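Local coordinates for protein BlEst2 (Bacillus licheniformis, PDB 6WPX) that probably hydrolyses ester bonds as an alpha/beta-hydrolase lipase, seen here in its propeptide form, in which the C-terminal domain is autoinhibitory, at residues S61-E66 with A80-L85; D124-L129 with A239-A244; P147-Q152 with S186-T191; V222-F227 with A233-N238; F255-I258 with L262-P265. All coordinates share one frame; numbering follows the deposited sequence.

Contact 1 (S61-E66 with A80-L85); sequences SAWFDE and AAFIDL
F64 and F82 form an edge-to-face (T-shaped) aromatic pair: the edge of the F64 ring bears on one face of F82, with ring centroids 4.7 Å apart and planes at 62°. Two carbons of that edge do the touching. F64 CZ stands over the centre of the F82 ring, 3.7 Å from F82 CE1, and F64 CE1 comes equally close, at 3.7 Å, to F82 CD2. F64 reaches this place with CG set opposite its own carbonyl carbon (chi1 -63°), which carries the ring to the strand although the CB itself does not point at it.

The second ring pair is oblique. The five-membered ring of W63 and the ring of F82 are inclined at 46°, and the nearest approach is by the W63 methylene, CB to F82 CE2 at 3.8 Å. A valine in place of F82 would probably leave the F64 edge without the flat face it rests on and set that ring free to turn.

The polar link runs through one water. W63 NE1 donates to it at 3.0 Å, in the plane of the indole, and the water in turn donates to I83 O at 2.7 Å.

F82 belongs to strand 80-83, between strands 34-36 and 50-53, and its ring also meets F35 and F52. The helix 69-75 connects parallel strands 50-53 and 80-83 in a beta-alpha-beta crossover; its A70 touches both F64 and F82, and its M69 touches W63, so the aromatic cluster fills the space between sheet and helix.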
# COMPACT_ATOMS: atom_id res chain seq x y z
N SER A 61 3.37 -16.04 13.08
CA SER A 61 4.40 -15.48 13.97
C SER A 61 4.27 -13.95 14.17
O SER A 61 4.77 -13.43 15.17
CB SER A 61 5.80 -15.88 13.51
OG SER A 61 6.10 -15.25 12.27
N ALA A 62 3.54 -13.25 13.26
CA ALA A 62 3.27 -11.81 13.36
C ALA A 62 2.56 -11.53 14.71
O ALA A 62 2.76 -10.47 15.29
CB ALA A 62 2.36 -11.38 12.23
N TRP A 63 1.78 -12.49 15.21
CA TRP A 63 1.02 -12.33 16.46
C TRP A 63 1.84 -12.63 17.69
O TRP A 63 1.38 -12.36 18.79
CB TRP A 63 -0.27 -13.19 16.42
CG TRP A 63 -1.08 -12.93 15.19
CD1 TRP A 63 -1.18 -13.73 14.08
CD2 TRP A 63 -1.78 -11.71 14.86
NE1 TRP A 63 -1.96 -13.12 13.12
CE2 TRP A 63 -2.35 -11.88 13.58
CE3 TRP A 63 -2.05 -10.52 15.57
CZ2 TRP A 63 -3.18 -10.92 12.99
CZ3 TRP A 63 -2.84 -9.55 14.97
CH2 TRP A 63 -3.38 -9.74 13.68
N PHE A 64 3.06 -13.19 17.53
CA PHE A 64 3.90 -13.57 18.65
C PHE A 64 5.25 -12.87 18.71
O PHE A 64 5.72 -12.60 19.81
CB PHE A 64 4.12 -15.10 18.66
CG PHE A 64 2.84 -15.90 18.85
CD1 PHE A 64 2.01 -16.19 17.78
CD2 PHE A 64 2.49 -16.38 20.10
CE1 PHE A 64 0.84 -16.92 17.96
CE2 PHE A 64 1.33 -17.14 20.27
CZ PHE A 64 0.52 -17.40 19.21
N ASP A 65 5.89 -12.57 17.54
CA ASP A 65 7.21 -11.92 17.56
C ASP A 65 7.12 -10.51 18.13
O ASP A 65 6.46 -9.65 17.58
CB ASP A 65 7.89 -11.98 16.18
CG ASP A 65 8.13 -13.38 15.64
OD1 ASP A 65 8.26 -14.32 16.46
OD2 ASP A 65 8.25 -13.53 14.41
N GLU A 66 7.75 -10.32 19.31
CA GLU A 66 7.74 -9.05 20.06
C GLU A 66 6.28 -8.58 20.19
O GLU A 66 5.98 -7.40 20.05
CB GLU A 66 8.64 -7.99 19.36
CG GLU A 66 10.11 -8.40 19.39
CD GLU A 66 11.09 -7.44 18.77
OE1 GLU A 66 10.75 -6.24 18.60
OE2 GLU A 66 12.24 -7.87 18.51
N ALA A 80 -8.52 -18.65 21.11
CA ALA A 80 -7.99 -18.11 19.87
C ALA A 80 -7.32 -19.17 19.07
O ALA A 80 -6.95 -20.20 19.61
CB ALA A 80 -7.00 -16.97 20.18
N ALA A 81 -7.17 -18.91 17.76
CA ALA A 81 -6.47 -19.79 16.83
C ALA A 81 -5.68 -18.90 15.88
O ALA A 81 -6.00 -17.73 15.72
CB ALA A 81 -7.46 -20.68 16.06
N PHE A 82 -4.57 -19.41 15.36
CA PHE A 82 -3.66 -18.63 14.52
C PHE A 82 -3.40 -19.46 13.30
O PHE A 82 -3.16 -20.66 13.44
CB PHE A 82 -2.35 -18.34 15.30
CG PHE A 82 -2.60 -17.64 16.62
CD1 PHE A 82 -2.89 -18.36 17.77
CD2 PHE A 82 -2.61 -16.25 16.69
CE1 PHE A 82 -3.19 -17.71 18.98
CE2 PHE A 82 -2.88 -15.59 17.91
CZ PHE A 82 -3.20 -16.32 19.03
N ILE A 83 -3.45 -18.86 12.12
CA ILE A 83 -3.29 -19.58 10.87
C ILE A 83 -2.17 -19.01 9.99
O ILE A 83 -1.93 -17.80 9.99
CB ILE A 83 -4.67 -19.61 10.13
CG1 ILE A 83 -4.63 -20.56 8.89
CG2 ILE A 83 -5.16 -18.18 9.76
CD1 ILE A 83 -5.94 -20.95 8.31
N ASP A 84 -1.52 -19.90 9.24
CA ASP A 84 -0.54 -19.51 8.24
C ASP A 84 -1.27 -19.68 6.92
O ASP A 84 -1.78 -20.76 6.62
CB ASP A 84 0.67 -20.46 8.23
CG ASP A 84 1.61 -20.32 9.40
OD1 ASP A 84 1.44 -19.39 10.18
OD2 ASP A 84 2.54 -21.15 9.52
N LEU A 85 -1.36 -18.61 6.14
CA LEU A 85 -1.90 -18.64 4.79
C LEU A 85 -0.69 -18.44 3.92
O LEU A 85 0.43 -18.45 4.45
CB LEU A 85 -2.94 -17.53 4.55
CG LEU A 85 -4.22 -17.58 5.43
CD1 LEU A 85 -5.17 -16.46 5.04
CD2 LEU A 85 -4.93 -18.95 5.33
O HOH W 1 -2.14 -15.57 11.42

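Contact 2 (D124-L129 with A239-A244); sequences DSQSAL and ARLPYA
Q126 and L241 mark the closest backbone approach, yet their CA atoms are 10.8 Å apart, so side chains alone span the gap. D124-L129 is regular helix, whereas L241-A244 is a type I beta turn with A244 N bonded to L241 O at 3.2 Å.

Q126 and Y243 reach toward each other from opposite directions. Q126 NE2 donates to Y243 OH at 2.8 Å, with an N-H...O angle of 160°. The hydroxyl lies 4° from the amide plane, and the amide nitrogen sits at the edge of the phenol ring, in its plane. Y243 CG is wedged between the backbone N and the carbonyl carbon (chi1 37°), which sends the ring from the turn to the helix.

Helix 121-131 follows strand 113-118, the position that, in alpha/beta hydrolases, belongs to the helix after the nucleophile elbow. The contact joins it to the loop leading into edge strand 245-246.

Both methyls of L241 lie over one face of the amide: CD1 is 3.7 Å from Q126 NE2, and CD2 is 3.9 Å from Q126 OE1. Q126 OE1 is hydrogen-bonded to R188 NH1, and Y243 OH, besides accepting from Q126, is hydrogen-bonded to D192 OD1.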
# COMPACT_ATOMS: atom_id res chain seq x y z
N ASP A 124 -8.12 -11.45 2.31
CA ASP A 124 -8.21 -12.92 2.25
C ASP A 124 -9.44 -13.36 3.05
O ASP A 124 -10.13 -14.31 2.67
CB ASP A 124 -6.96 -13.57 2.88
CG ASP A 124 -5.63 -13.21 2.26
OD1 ASP A 124 -5.62 -12.75 1.08
OD2 ASP A 124 -4.59 -13.47 2.89
N SER A 125 -9.69 -12.68 4.17
CA SER A 125 -10.83 -12.96 5.05
C SER A 125 -12.14 -12.78 4.34
O SER A 125 -12.98 -13.68 4.40
CB SER A 125 -10.77 -12.10 6.31
OG SER A 125 -9.67 -12.57 7.08
N GLN A 126 -12.31 -11.64 3.64
CA GLN A 126 -13.54 -11.36 2.90
C GLN A 126 -13.73 -12.33 1.80
O GLN A 126 -14.85 -12.76 1.57
CB GLN A 126 -13.54 -9.96 2.31
CG GLN A 126 -14.17 -8.93 3.18
CD GLN A 126 -14.73 -7.81 2.35
OE1 GLN A 126 -14.07 -7.30 1.45
NE2 GLN A 126 -15.94 -7.38 2.65
N SER A 127 -12.64 -12.65 1.09
CA SER A 127 -12.69 -13.63 0.01
C SER A 127 -13.17 -14.97 0.56
O SER A 127 -14.05 -15.58 -0.03
CB SER A 127 -11.32 -13.77 -0.63
OG SER A 127 -11.34 -14.86 -1.54
N ALA A 128 -12.59 -15.43 1.71
CA ALA A 128 -12.99 -16.68 2.34
C ALA A 128 -14.49 -16.67 2.62
O ALA A 128 -15.19 -17.58 2.20
CB ALA A 128 -12.24 -16.90 3.66
N LEU A 129 -14.99 -15.61 3.24
CA LEU A 129 -16.40 -15.54 3.61
C LEU A 129 -17.37 -15.37 2.45
O LEU A 129 -18.38 -16.06 2.40
CB LEU A 129 -16.61 -14.43 4.64
CG LEU A 129 -16.48 -14.86 6.10
CD1 LEU A 129 -15.08 -15.24 6.44
CD2 LEU A 129 -16.88 -13.76 6.99
N ALA A 239 -8.31 1.78 3.89
CA ALA A 239 -8.45 0.77 4.95
C ALA A 239 -9.92 0.53 5.33
O ALA A 239 -10.21 -0.28 6.23
CB ALA A 239 -7.64 1.18 6.17
N ARG A 240 -10.85 1.22 4.64
CA ARG A 240 -12.28 1.17 4.98
C ARG A 240 -13.13 0.34 4.02
O ARG A 240 -12.70 0.08 2.89
CB ARG A 240 -12.87 2.61 5.02
CG ARG A 240 -12.11 3.59 5.89
CD ARG A 240 -11.77 2.99 7.26
NE ARG A 240 -11.25 4.00 8.16
CZ ARG A 240 -11.13 3.85 9.47
NH1 ARG A 240 -11.49 2.71 10.05
NH2 ARG A 240 -10.64 4.82 10.21
N LEU A 241 -14.33 -0.05 4.49
CA LEU A 241 -15.36 -0.73 3.72
C LEU A 241 -16.65 0.10 3.84
O LEU A 241 -16.95 0.61 4.93
CB LEU A 241 -15.60 -2.18 4.17
CG LEU A 241 -14.48 -3.19 3.90
CD1 LEU A 241 -14.73 -4.48 4.68
CD2 LEU A 241 -14.37 -3.49 2.42
N PRO A 242 -17.41 0.27 2.73
CA PRO A 242 -18.60 1.17 2.78
C PRO A 242 -19.72 0.78 3.75
O PRO A 242 -20.39 1.67 4.27
CB PRO A 242 -19.10 1.19 1.33
CG PRO A 242 -18.49 0.01 0.68
CD PRO A 242 -17.18 -0.25 1.37
N TYR A 243 -19.89 -0.50 4.03
CA TYR A 243 -20.96 -1.03 4.90
C TYR A 243 -20.40 -1.41 6.27
O TYR A 243 -21.13 -1.99 7.07
CB TYR A 243 -21.56 -2.29 4.24
CG TYR A 243 -20.49 -3.12 3.56
CD1 TYR A 243 -19.68 -3.99 4.29
CD2 TYR A 243 -20.25 -2.99 2.19
CE1 TYR A 243 -18.65 -4.70 3.67
CE2 TYR A 243 -19.23 -3.70 1.57
CZ TYR A 243 -18.43 -4.55 2.32
OH TYR A 243 -17.45 -5.27 1.72
N ALA A 244 -19.11 -1.18 6.51
CA ALA A 244 -18.52 -1.58 7.78
C ALA A 244 -18.67 -0.52 8.85
O ALA A 244 -18.96 0.65 8.56
CB ALA A 244 -17.03 -1.88 7.58

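Contact 3 (P147-Q152 with S186-T191); sequences PHHGSQ and SFRDQT
R188 packs tightly against the H148 carbonyl and the H149 ring, and its chain bends to do so. Turned at both chi2 (-93°) and chi3, it brings CG and CD against the carbonyl oxygen of H148 before the guanidinium reaches its partners. R188 CD lies over one face of the H149 imidazole, 3.6 Å from H149 CE1 and displaced toward the rim, a CH-pi contact. The same carbon is 3.3 Å from H148 O.

Beyond it, R188 NH2 donates to H148 O at 2.8 Å with an N-H...O angle of 160°. The oxygen lies almost exactly in the guanidinium plane, while the donor is tilted 24° from the carbonyl plane. The type I turn from P147 to G150, closed by G150 N to P147 O at 3.0 Å, presents that carbonyl to the helix 181-191.

The H148 side chain is more loosely engaged. Its ring is turned nearly perpendicular to the guanidinium, and H148 ND1 stands 4.1 Å from R188 NH2. Water 2 spans this interval: R188 NH2 donates to it at 2.8 Å, and it sits 2.8 Å from H148 ND1, in the imidazole plane. H148 NE2 is hydrogen-bonded to T143 OG1, which leaves ND1 for the water. H149, partly exposed, forms the solvent side.

R188 NH1 is held further by a salt bridge to D192 OD1 and by Q126 OE1. With carbonyl, water, amide and carboxylate all around it, the buried guanidinium is likely to be fixed in rotation and its charge largely balanced by D192.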
# COMPACT_ATOMS: atom_id res chain seq x y z
N PRO A 147 -5.66 -2.94 3.36
CA PRO A 147 -5.91 -2.12 2.16
C PRO A 147 -7.10 -2.66 1.35
O PRO A 147 -6.91 -3.19 0.25
CB PRO A 147 -4.59 -2.19 1.40
CG PRO A 147 -4.00 -3.54 1.78
CD PRO A 147 -4.52 -3.86 3.16
N HIS A 148 -8.33 -2.49 1.87
CA HIS A 148 -9.55 -2.93 1.16
C HIS A 148 -9.67 -2.25 -0.23
O HIS A 148 -10.29 -2.83 -1.11
CB HIS A 148 -10.81 -2.65 1.98
CG HIS A 148 -10.89 -3.48 3.23
ND1 HIS A 148 -11.12 -4.84 3.18
CD2 HIS A 148 -10.77 -3.10 4.52
CE1 HIS A 148 -11.18 -5.24 4.44
NE2 HIS A 148 -10.97 -4.22 5.28
N HIS A 149 -9.10 -1.04 -0.40
CA HIS A 149 -9.16 -0.33 -1.69
C HIS A 149 -7.80 -0.37 -2.41
O HIS A 149 -7.58 0.35 -3.37
CB HIS A 149 -9.71 1.11 -1.56
CG HIS A 149 -11.10 1.16 -0.97
ND1 HIS A 149 -12.22 1.21 -1.76
CD2 HIS A 149 -11.48 1.07 0.32
CE1 HIS A 149 -13.25 1.21 -0.94
NE2 HIS A 149 -12.86 1.12 0.32
N GLY A 150 -6.89 -1.21 -1.94
CA GLY A 150 -5.58 -1.34 -2.54
C GLY A 150 -4.50 -0.49 -1.92
O GLY A 150 -4.75 0.40 -1.10
N SER A 151 -3.28 -0.76 -2.35
CA SER A 151 -2.09 -0.10 -1.89
C SER A 151 -1.44 0.72 -3.02
O SER A 151 -1.10 0.15 -4.07
CB SER A 151 -1.11 -1.14 -1.38
OG SER A 151 0.15 -0.52 -1.19
N GLN A 152 -1.28 2.04 -2.81
CA GLN A 152 -0.60 2.92 -3.79
C GLN A 152 0.89 2.55 -3.87
O GLN A 152 1.54 2.80 -4.88
CB GLN A 152 -0.79 4.41 -3.47
CG GLN A 152 -2.27 4.89 -3.54
CD GLN A 152 -2.93 4.84 -2.17
OE1 GLN A 152 -2.57 4.03 -1.29
NE2 GLN A 152 -3.94 5.69 -1.97
N SER A 186 -11.69 -3.56 -8.79
CA SER A 186 -12.42 -4.64 -9.42
C SER A 186 -12.87 -5.65 -8.33
O SER A 186 -14.03 -6.04 -8.32
CB SER A 186 -11.55 -5.32 -10.46
OG SER A 186 -12.14 -6.48 -11.00
N PHE A 187 -11.97 -6.04 -7.38
CA PHE A 187 -12.32 -6.94 -6.28
C PHE A 187 -13.48 -6.34 -5.48
O PHE A 187 -14.44 -7.04 -5.20
CB PHE A 187 -11.12 -7.25 -5.36
CG PHE A 187 -11.47 -8.18 -4.21
CD1 PHE A 187 -11.53 -9.56 -4.40
CD2 PHE A 187 -11.79 -7.68 -2.95
CE1 PHE A 187 -11.90 -10.42 -3.35
CE2 PHE A 187 -12.16 -8.53 -1.91
CZ PHE A 187 -12.20 -9.89 -2.10
N ARG A 188 -13.42 -5.02 -5.17
CA ARG A 188 -14.49 -4.29 -4.47
C ARG A 188 -15.80 -4.42 -5.24
O ARG A 188 -16.84 -4.76 -4.66
CB ARG A 188 -14.12 -2.80 -4.29
CG ARG A 188 -13.00 -2.53 -3.29
CD ARG A 188 -13.49 -2.23 -1.86
NE ARG A 188 -14.28 -3.34 -1.35
CZ ARG A 188 -13.77 -4.47 -0.85
NH1 ARG A 188 -14.57 -5.46 -0.50
NH2 ARG A 188 -12.46 -4.59 -0.69
N ASP A 189 -15.75 -4.21 -6.57
CA ASP A 189 -16.93 -4.30 -7.43
C ASP A 189 -17.62 -5.68 -7.39
O ASP A 189 -18.84 -5.74 -7.38
CB ASP A 189 -16.56 -3.90 -8.86
CG ASP A 189 -17.76 -3.92 -9.80
OD1 ASP A 189 -18.54 -2.94 -9.78
OD2 ASP A 189 -17.95 -4.93 -10.51
N GLN A 190 -16.83 -6.77 -7.36
CA GLN A 190 -17.28 -8.18 -7.33
C GLN A 190 -17.68 -8.66 -5.94
O GLN A 190 -18.25 -9.74 -5.80
CB GLN A 190 -16.13 -9.09 -7.79
CG GLN A 190 -15.67 -8.92 -9.24
CD GLN A 190 -14.70 -10.02 -9.58
OE1 GLN A 190 -13.65 -10.19 -8.93
NE2 GLN A 190 -15.06 -10.85 -10.56
N THR A 191 -17.32 -7.91 -4.90
CA THR A 191 -17.52 -8.32 -3.52
C THR A 191 -18.63 -7.56 -2.78
O THR A 191 -19.45 -8.18 -2.09
CB THR A 191 -16.16 -8.21 -2.78
OG1 THR A 191 -15.19 -8.96 -3.50
CG2 THR A 191 -16.20 -8.69 -1.33
O HOH W 2 -11.46 -6.61 1.03

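Contact 4 (V222-F227 with A233-N238); sequences VYLNMF and AVTEKN
L224 and T235 meet where helix 218-224 lies beside a loop that carries an ST motif and leads to strand 245-246. In that motif T235 OG1 accepts from N238 N, three residues on, at 3.2 Å and an N-H...O angle of 147°. The hydroxyl lies between the backbone N and the carbonyl carbon of its own residue (chi1 68°). This leaves the methyl CG2 to face the helix, so T235 spends its polar branch on its own loop and its apolar branch on the contact.

L224 does most of the touching. Its CD1 presses on the backbone next to T235, 3.2 Å from A233 C and 3.5 Å from V234 N, a close fit of a methyl against a peptide group. Its other branch lies against the threonine: L224 CD2 and T235 CG2 are 4.1 Å apart, and the two side chains cross at about a right angle.

The same helix borders the antiparallel sheets beyond the hydrolase fold: V222 touches T315 and H317 of strand 313-320, and Y223 touches I292 of strand 290-297. Five residues separate the two segments, and among them D231 OD1 accepts from both A233 N and V234 N, which fixes the peptide that L224 leans on.

F227 contributes its CB, 4.1 Å from T235 CG2, while its exposed ring leads away from the loop. F227 N is bonded to L224 O, three residues earlier, at 2.8 Å. Q152 of the helix 152-157 touches both L224 and T235.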
# COMPACT_ATOMS: atom_id res chain seq x y z
N VAL A 222 5.59 9.14 4.08
CA VAL A 222 5.67 10.40 3.32
C VAL A 222 5.22 10.17 1.87
O VAL A 222 4.65 11.07 1.29
CB VAL A 222 7.04 11.14 3.43
CG1 VAL A 222 7.37 11.46 4.89
CG2 VAL A 222 8.15 10.34 2.80
N TYR A 223 5.42 8.97 1.32
CA TYR A 223 4.90 8.65 -0.01
C TYR A 223 3.36 8.68 0.06
O TYR A 223 2.71 9.35 -0.72
CB TYR A 223 5.38 7.27 -0.49
CG TYR A 223 5.03 7.06 -1.95
CD1 TYR A 223 5.82 7.58 -2.97
CD2 TYR A 223 3.86 6.40 -2.31
CE1 TYR A 223 5.46 7.45 -4.30
CE2 TYR A 223 3.51 6.22 -3.64
CZ TYR A 223 4.30 6.77 -4.63
OH TYR A 223 3.93 6.59 -5.93
N LEU A 224 2.79 7.96 1.02
CA LEU A 224 1.34 7.90 1.14
C LEU A 224 0.72 9.21 1.63
O LEU A 224 -0.45 9.44 1.34
CB LEU A 224 0.90 6.71 2.00
CG LEU A 224 1.22 5.33 1.45
CD1 LEU A 224 0.79 4.27 2.42
CD2 LEU A 224 0.55 5.08 0.07
N ASN A 225 1.51 10.10 2.27
CA ASN A 225 1.06 11.45 2.67
C ASN A 225 0.62 12.25 1.45
O ASN A 225 -0.17 13.17 1.60
CB ASN A 225 2.19 12.22 3.38
CG ASN A 225 2.23 11.97 4.85
OD1 ASN A 225 1.39 11.27 5.40
ND2 ASN A 225 3.23 12.49 5.50
N MET A 226 1.08 11.88 0.25
CA MET A 226 0.65 12.57 -0.98
C MET A 226 -0.83 12.29 -1.25
O MET A 226 -1.45 13.05 -1.97
CB MET A 226 1.47 12.10 -2.17
CG MET A 226 2.95 12.51 -2.09
SD MET A 226 3.78 12.13 -3.63
CE MET A 226 3.51 10.29 -3.75
N PHE A 227 -1.36 11.17 -0.71
CA PHE A 227 -2.74 10.72 -0.88
C PHE A 227 -3.61 11.07 0.32
O PHE A 227 -4.77 11.43 0.12
CB PHE A 227 -2.79 9.20 -1.17
CG PHE A 227 -1.97 8.78 -2.37
CD1 PHE A 227 -2.52 8.81 -3.65
CD2 PHE A 227 -0.66 8.35 -2.22
CE1 PHE A 227 -1.76 8.42 -4.76
CE2 PHE A 227 0.10 7.96 -3.33
CZ PHE A 227 -0.46 7.99 -4.59
N ALA A 233 1.84 2.30 5.41
CA ALA A 233 1.67 1.27 4.38
C ALA A 233 0.32 1.35 3.72
O ALA A 233 0.17 0.90 2.60
CB ALA A 233 1.87 -0.11 4.99
N VAL A 234 -0.70 1.82 4.45
CA VAL A 234 -2.07 1.85 3.93
C VAL A 234 -2.68 3.18 4.29
O VAL A 234 -2.50 3.63 5.43
CB VAL A 234 -2.93 0.66 4.50
CG1 VAL A 234 -4.33 0.66 3.88
CG2 VAL A 234 -2.25 -0.70 4.29
N THR A 235 -3.42 3.81 3.36
CA THR A 235 -4.12 5.07 3.67
C THR A 235 -5.40 4.78 4.44
O THR A 235 -6.01 3.75 4.24
CB THR A 235 -4.40 5.90 2.42
OG1 THR A 235 -5.37 5.21 1.65
CG2 THR A 235 -3.11 6.19 1.59
N GLU A 236 -5.81 5.71 5.32
CA GLU A 236 -7.02 5.53 6.12
C GLU A 236 -8.22 5.27 5.18
O GLU A 236 -9.02 4.36 5.42
CB GLU A 236 -7.23 6.76 7.02
CG GLU A 236 -8.56 6.76 7.77
CD GLU A 236 -9.76 7.32 7.04
OE1 GLU A 236 -10.90 6.98 7.42
OE2 GLU A 236 -9.58 8.10 6.08
N LYS A 237 -8.35 6.07 4.09
CA LYS A 237 -9.46 5.88 3.15
C LYS A 237 -9.45 4.48 2.49
O LYS A 237 -10.51 3.89 2.29
CB LYS A 237 -9.50 6.99 2.09
CG LYS A 237 -10.05 8.32 2.65
CD LYS A 237 -11.58 8.29 2.89
CE LYS A 237 -11.99 9.17 4.05
NZ LYS A 237 -13.40 8.91 4.46
N ASN A 238 -8.25 3.94 2.20
CA ASN A 238 -8.18 2.62 1.58
C ASN A 238 -8.29 1.49 2.57
O ASN A 238 -8.40 0.35 2.14
CB ASN A 238 -6.91 2.50 0.71
CG ASN A 238 -6.97 3.32 -0.56
OD1 ASN A 238 -7.78 4.22 -0.71
ND2 ASN A 238 -6.16 2.98 -1.53

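Contact 5 (F255-I258 with L262-P265); sequences FSII and LTFP
T263 and I257 tie the 3-10 segment 256-258 to the helix 260-267 that follows it almost at once. The bond is from T263 OG1 to I257 O at 2.8 Å. It arrives 48° out of the carbonyl plane, above it and not on a lone pair, with a C=O...O angle of 130°. The hydroxyl reaches it because OG1 sits between the backbone N and the carbonyl carbon of T263 (chi1 57°). The methyl of the same residue presses on the same acceptor, with T263 CG2 3.2 Å from I257 O, and also comes within 4.2 Å of I257 CG1. A valine in place of T263 would probably leave I257 O without its hydroxyl donor and the 3-10 segment less firmly held to the helix.

This 3-10 segment and helix come after edge strand 245-246 of the alpha/beta-hydrolase sheet. D253 OD1 accepts from both F255 N and S256 N at the start, and I257 and I258 rest on Y118 of strand 113-118.

L262 adds an apolar contact further back on the 3-10 turn. Its CD1 is 3.6 Å from S256 O and 3.8 Å from S256 CB, an apolar branch laid over a carbonyl and the serine methylene. T263 also touches M69 of the helix 69-75, against which the ring of F264 packs as well. The helix is kinked at P265, whose N makes no bond to the turn before.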
# COMPACT_ATOMS: atom_id res chain seq x y z
N PHE A 255 3.03 -1.28 11.81
CA PHE A 255 3.60 -2.32 12.67
C PHE A 255 2.94 -2.33 14.04
O PHE A 255 2.65 -3.40 14.55
CB PHE A 255 5.13 -2.17 12.83
CG PHE A 255 5.94 -2.19 11.55
CD1 PHE A 255 5.53 -2.96 10.46
CD2 PHE A 255 7.13 -1.49 11.45
CE1 PHE A 255 6.29 -2.99 9.28
CE2 PHE A 255 7.89 -1.54 10.28
CZ PHE A 255 7.46 -2.28 9.21
N SER A 256 2.70 -1.16 14.64
CA SER A 256 2.14 -1.10 15.98
C SER A 256 0.65 -1.53 16.09
O SER A 256 0.19 -1.88 17.18
CB SER A 256 2.36 0.28 16.59
OG SER A 256 1.44 1.22 16.05
N ILE A 257 -0.10 -1.46 14.98
CA ILE A 257 -1.53 -1.77 14.95
C ILE A 257 -1.84 -3.25 15.32
O ILE A 257 -2.97 -3.56 15.67
CB ILE A 257 -2.18 -1.36 13.60
CG1 ILE A 257 -3.71 -1.14 13.75
CG2 ILE A 257 -1.82 -2.35 12.46
CD1 ILE A 257 -4.40 -0.55 12.49
N ILE A 258 -0.85 -4.12 15.26
CA ILE A 258 -1.06 -5.53 15.64
C ILE A 258 -0.52 -5.87 17.00
O ILE A 258 -0.62 -7.03 17.42
CB ILE A 258 -0.58 -6.56 14.59
CG1 ILE A 258 0.93 -6.43 14.29
CG2 ILE A 258 -1.45 -6.44 13.36
CD1 ILE A 258 1.56 -7.72 13.68
N LEU A 262 -1.51 -2.77 22.62
CA LEU A 262 -2.00 -1.53 22.07
C LEU A 262 -3.42 -1.65 21.50
O LEU A 262 -4.25 -0.80 21.79
CB LEU A 262 -1.04 -1.00 20.96
CG LEU A 262 0.42 -0.62 21.39
CD1 LEU A 262 1.21 -0.09 20.18
CD2 LEU A 262 0.43 0.44 22.51
N THR A 263 -3.70 -2.67 20.69
CA THR A 263 -4.99 -2.72 19.99
C THR A 263 -5.98 -3.76 20.47
O THR A 263 -7.18 -3.55 20.25
CB THR A 263 -4.80 -2.83 18.49
OG1 THR A 263 -4.02 -3.99 18.21
CG2 THR A 263 -4.17 -1.56 17.89
N PHE A 264 -5.54 -4.86 21.14
CA PHE A 264 -6.55 -5.79 21.65
C PHE A 264 -7.58 -5.06 22.54
O PHE A 264 -8.78 -5.26 22.31
CB PHE A 264 -5.96 -7.00 22.41
CG PHE A 264 -7.03 -8.01 22.74
CD1 PHE A 264 -7.79 -7.89 23.90
CD2 PHE A 264 -7.29 -9.07 21.87
CE1 PHE A 264 -8.84 -8.77 24.17
CE2 PHE A 264 -8.34 -9.97 22.14
CZ PHE A 264 -9.10 -9.81 23.30
N PRO A 265 -7.20 -4.21 23.54
CA PRO A 265 -8.23 -3.54 24.35
C PRO A 265 -9.15 -2.64 23.50
O PRO A 265 -10.32 -2.46 23.85
CB PRO A 265 -7.41 -2.71 25.34
CG PRO A 265 -6.07 -3.27 25.34
CD PRO A 265 -5.84 -3.80 23.98

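Contacts 2 and 3 are the closest pair, with centres about 9 Å apart, joined by a probable hydrogen bond of 2.7 Å from R188 NH1 to Q126 OE1. Contact 4 hangs on contact 3 through H149 N to N238 O, 3.0 Å, also a probable hydrogen bond, with centres about 15 Å apart. Contacts 1 and 5 make a second group: W63 CZ3 lies 3.8 Å from I258 CG2, and their centres are about 13 Å apart. L85 CD1 packs on D124 OD2 at 3.7 Å, linking contacts 1 and 2. In alpha/beta hydrolases the nucleophile sits at the turn before the helix corresponding to 121-131, so the 124-129 side of contact 2 probably lies on the helix that follows the nucleophile.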